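Local coordinates for protein cellulase (Clostridium cellulovorans, PDB 6UI3) that probably hydrolyses internal beta-1,4-glucosidic bonds of cellulose and related plant polysaccharides as the family 5 glycoside hydrolase module of a larger protein, at residues S201-V206 / M255-F260. Numbering follows the deposited sequence.
Sequences SDYPKV and MLNNTF
Met255 reaches from its helix across to Val206 and Tyr203, its CB pointing toward the short helix 203-208. With chi1 at 175°, CG stands anti to the backbone N, and Met255 CG lies 3.8 Å from Tyr203 CD1, the two side chains slanting across each other. The next bond turns, chi2 being -82°, and brings Met255 SD against two neighbours. One is Val206 CG1, 3.7 Å from Met255 SD; the other is the Tyr203 ring, whose edge the sulfur meets close to the ring plane, 5.0 Å from the centroid. This is a Met-aromatic contact of the edge-on kind. A second bend carries the methyl Met255 CE toward Ser201 O, the carbonyl of the residue before the N-cap Asp202. Met255 and Tyr203 are each modelled in two conformers; the distances hold for the conformer described, and the short CE approach to Ser201 O deserves little weight.

The two helices pack on the outside of the eight-stranded TIM barrel of family 5, one following strand 192-195 and the other following strand 217-222, whose Ile221 touches both Ser201 and Leu256. Val206 is the knob here, lodged in a hole formed by Met255, Leu256, Thr259 and Phe260. Its two methyls divide the work: Val206 CG1 presses on Thr259 CG2 at 3.7 Å and approaches Phe260 CE2 obliquely, while Val206 CG2 meets Leu256 CD2 at 4.0 Å. Thr259 CG2 also sits over the centre of the Phe260 ring. On the side of Tyr203, a water bridges the hydroxyls, 3.0 Å from both Tyr203 OH and Thr259 OG1.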
ATOM      1  N   SER A 201     -10.762  -6.657  -2.737  1.00  7.83           N
ATOM      2  CA  SER A 201     -11.760  -6.963  -1.727  1.00  8.87           C
ATOM      3  C   SER A 201     -12.972  -7.700  -2.280  1.00  9.44           C
ATOM      4  O   SER A 201     -13.908  -7.972  -1.519  1.00 10.69           O
ATOM      5  CB  SER A 201     -12.209  -5.682  -1.012  1.00  9.84           C
ATOM      6  OG  SER A 201     -12.907  -4.810  -1.883  1.00 11.04           O
ATOM      7  N   ASP A 202     -13.010  -8.018  -3.573  1.00  9.10           N
ATOM      8  CA  ASP A 202     -14.125  -8.812  -4.077  1.00  9.84           C
ATOM      9  C   ASP A 202     -14.083 -10.180  -3.404  1.00  9.87           C
ATOM     10  O   ASP A 202     -13.013 -10.766  -3.221  1.00  9.54           O
ATOM     11  CB  ASP A 202     -14.061  -9.012  -5.599  1.00 12.16           C
ATOM     12  CG  ASP A 202     -14.071  -7.715  -6.387  1.00 16.12           C
ATOM     13  OD1 ASP A 202     -14.865  -6.820  -6.044  1.00 19.73           O
ATOM     14  OD2 ASP A 202     -13.303  -7.624  -7.381  1.00 16.64           O
ATOM     15  N   TYR A 203     -15.265 -10.712  -3.096  0.63 10.33           N
ATOM     16  CA  TYR A 203     -15.332 -11.909  -2.268  0.63 10.24           C
ATOM     17  C   TYR A 203     -14.536 -13.092  -2.816  0.63  9.72           C
ATOM     18  O   TYR A 203     -13.884 -13.777  -2.014  0.63 10.30           O
ATOM     19  CB  TYR A 203     -16.783 -12.305  -1.931  0.63 11.16           C
ATOM     20  CG  TYR A 203     -16.763 -13.387  -0.893  0.63 11.49           C
ATOM     21  CD1 TYR A 203     -16.393 -13.100   0.410  0.63 12.06           C
ATOM     22  CD2 TYR A 203     -17.021 -14.707  -1.227  0.63 11.62           C
ATOM     23  CE1 TYR A 203     -16.306 -14.088   1.361  0.63 12.57           C
ATOM     24  CE2 TYR A 203     -16.925 -15.713  -0.274  0.63 11.93           C
ATOM     25  CZ  TYR A 203     -16.576 -15.384   1.018  0.63 12.22           C
ATOM     26  OH  TYR A 203     -16.461 -16.343   1.987  0.63 13.11           O
ATOM     27  N   PRO A 204     -14.525 -13.392  -4.116  1.00  9.66           N
ATOM     28  CA  PRO A 204     -13.764 -14.577  -4.550  1.00 10.75           C
ATOM     29  C   PRO A 204     -12.281 -14.509  -4.234  1.00 10.08           C
ATOM     30  O   PRO A 204     -11.651 -15.523  -3.899  1.00  9.94           O
ATOM     31  CB  PRO A 204     -14.043 -14.650  -6.053  1.00 12.28           C
ATOM     32  CG  PRO A 204     -15.373 -14.008  -6.202  1.00 12.37           C
ATOM     33  CD  PRO A 204     -15.352 -12.853  -5.215  1.00 11.92           C
ATOM     34  N   LYS A 205     -11.691 -13.313  -4.320  1.00  8.96           N
ATOM     35  CA  LYS A 205     -10.279 -13.177  -3.960  1.00  9.12           C
ATOM     36  C   LYS A 205     -10.079 -13.346  -2.461  1.00  9.55           C
ATOM     37  O   LYS A 205      -9.100 -13.953  -2.008  1.00  9.99           O
ATOM     38  CB  LYS A 205      -9.708 -11.825  -4.394  1.00  8.39           C
ATOM     39  CG  LYS A 205      -9.610 -11.620  -5.895  1.00  9.78           C
ATOM     40  CD  LYS A 205     -10.853 -11.009  -6.497  1.00 10.16           C
ATOM     41  CE  LYS A 205     -10.559 -10.419  -7.885  1.00 11.62           C
ATOM     42  NZ  LYS A 205     -11.727  -9.759  -8.508  1.00 13.08           N
ATOM     43  N   VAL A 206     -11.001 -12.792  -1.671  1.00 10.02           N
ATOM     44  CA  VAL A 206     -10.915 -12.903  -0.220  1.00 10.65           C
ATOM     45  C   VAL A 206     -11.064 -14.350   0.209  1.00 11.87           C
ATOM     46  O   VAL A 206     -10.273 -14.853   1.022  1.00 12.61           O
ATOM     47  CB  VAL A 206     -11.978 -11.980   0.402  1.00 10.91           C
ATOM     48  CG1 VAL A 206     -12.147 -12.258   1.901  1.00 11.58           C
ATOM     49  CG2 VAL A 206     -11.599 -10.524   0.126  1.00 10.98           C
ATOM     50  N   MET A 255     -17.637  -7.729   5.588  1.00  7.32           N
ATOM     51  CA  MET A 255     -17.139  -9.017   5.115  0.79  7.42           C
ATOM     52  C   MET A 255     -15.653  -9.185   5.427  1.00  7.32           C
ATOM     53  O   MET A 255     -15.230 -10.270   5.854  1.00  8.15           O
ATOM     54  CB  MET A 255     -17.459  -9.140   3.626  0.79  8.38           C
ATOM     55  CG  MET A 255     -16.903 -10.377   2.940  0.79  9.19           C
ATOM     56  SD  MET A 255     -15.191 -10.200   2.452  0.79 10.07           S
ATOM     57  CE  MET A 255     -15.332  -8.925   1.202  0.79 11.87           C
ATOM     58  N   LEU A 256     -14.847  -8.138   5.248  1.00  7.31           N
ATOM     59  CA  LEU A 256     -13.427  -8.238   5.583  1.00  7.67           C
ATOM     60  C   LEU A 256     -13.255  -8.469   7.078  1.00  7.96           C
ATOM     61  O   LEU A 256     -12.361  -9.210   7.510  1.00  8.27           O
ATOM     62  CB  LEU A 256     -12.699  -6.964   5.153  1.00  8.14           C
ATOM     63  CG  LEU A 256     -12.548  -6.767   3.642  1.00  7.84           C
ATOM     64  CD1 LEU A 256     -12.052  -5.368   3.344  1.00  8.16           C
ATOM     65  CD2 LEU A 256     -11.617  -7.804   2.993  1.00  9.40           C
ATOM     66  N   ASN A 257     -14.097  -7.818   7.883  1.00  8.35           N
ATOM     67  CA  ASN A 257     -14.074  -8.020   9.323  1.00  8.45           C
ATOM     68  C   ASN A 257     -14.394  -9.470   9.671  1.00  8.94           C
ATOM     69  O   ASN A 257     -13.728 -10.076  10.520  1.00  9.51           O
ATOM     70  CB  ASN A 257     -15.067  -7.054   9.970  1.00  9.67           C
ATOM     71  CG  ASN A 257     -15.027  -7.108  11.473  1.00 10.75           C
ATOM     72  OD1 ASN A 257     -13.975  -6.857  12.073  1.00 11.60           O
ATOM     73  ND2 ASN A 257     -16.162  -7.409  12.095  1.00 11.08           N
ATOM     74  N   ASN A 258     -15.413 -10.054   9.027  1.00  8.92           N
ATOM     75  CA  ASN A 258     -15.772 -11.443   9.300  1.00  9.80           C
ATOM     76  C   ASN A 258     -14.657 -12.397   8.897  1.00 10.34           C
ATOM     77  O   ASN A 258     -14.370 -13.364   9.606  1.00 11.20           O
ATOM     78  CB  ASN A 258     -17.038 -11.845   8.531  1.00 10.87           C
ATOM     79  CG  ASN A 258     -18.313 -11.331   9.150  1.00 14.02           C
ATOM     80  OD1 ASN A 258     -18.341 -10.954  10.314  1.00 14.92           O
ATOM     81  ND2 ASN A 258     -19.378 -11.310   8.364  1.00 14.26           N
ATOM     82  N   THR A 259     -14.034 -12.162   7.744  1.00 10.00           N
ATOM     83  CA  THR A 259     -13.088 -13.139   7.226  1.00  9.81           C
ATOM     84  C   THR A 259     -11.760 -13.083   7.962  1.00  9.25           C
ATOM     85  O   THR A 259     -11.188 -14.123   8.283  1.00  9.88           O
ATOM     86  CB  THR A 259     -12.831 -12.887   5.740  1.00 11.59           C
ATOM     87  OG1 THR A 259     -14.055 -13.005   5.000  1.00 15.27           O
ATOM     88  CG2 THR A 259     -11.822 -13.856   5.191  1.00 12.30           C
ATOM     89  N   PHE A 260     -11.255 -11.881   8.236  1.00  8.36           N
ATOM     90  CA  PHE A 260      -9.908 -11.694   8.767  1.00  8.16           C
ATOM     91  C   PHE A 260      -9.897 -11.159  10.195  1.00  8.74           C
ATOM     92  O   PHE A 260      -9.365 -11.814  11.104  1.00  8.85           O
ATOM     93  CB  PHE A 260      -9.117 -10.755   7.846  1.00  8.53           C
ATOM     94  CG  PHE A 260      -8.981 -11.251   6.430  1.00  8.52           C
ATOM     95  CD1 PHE A 260      -8.310 -12.426   6.169  1.00  9.02           C
ATOM     96  CD2 PHE A 260      -9.487 -10.523   5.359  1.00  8.71           C
ATOM     97  CE1 PHE A 260      -8.162 -12.888   4.883  1.00  9.78           C
ATOM     98  CE2 PHE A 260      -9.328 -10.980   4.063  1.00  8.72           C
ATOM     99  CZ  PHE A 260      -8.673 -12.156   3.829  1.00  8.79           C
TER
HETATM  100  O   HOH W   1     -14.155 -15.787   3.800  1.00 36.02           O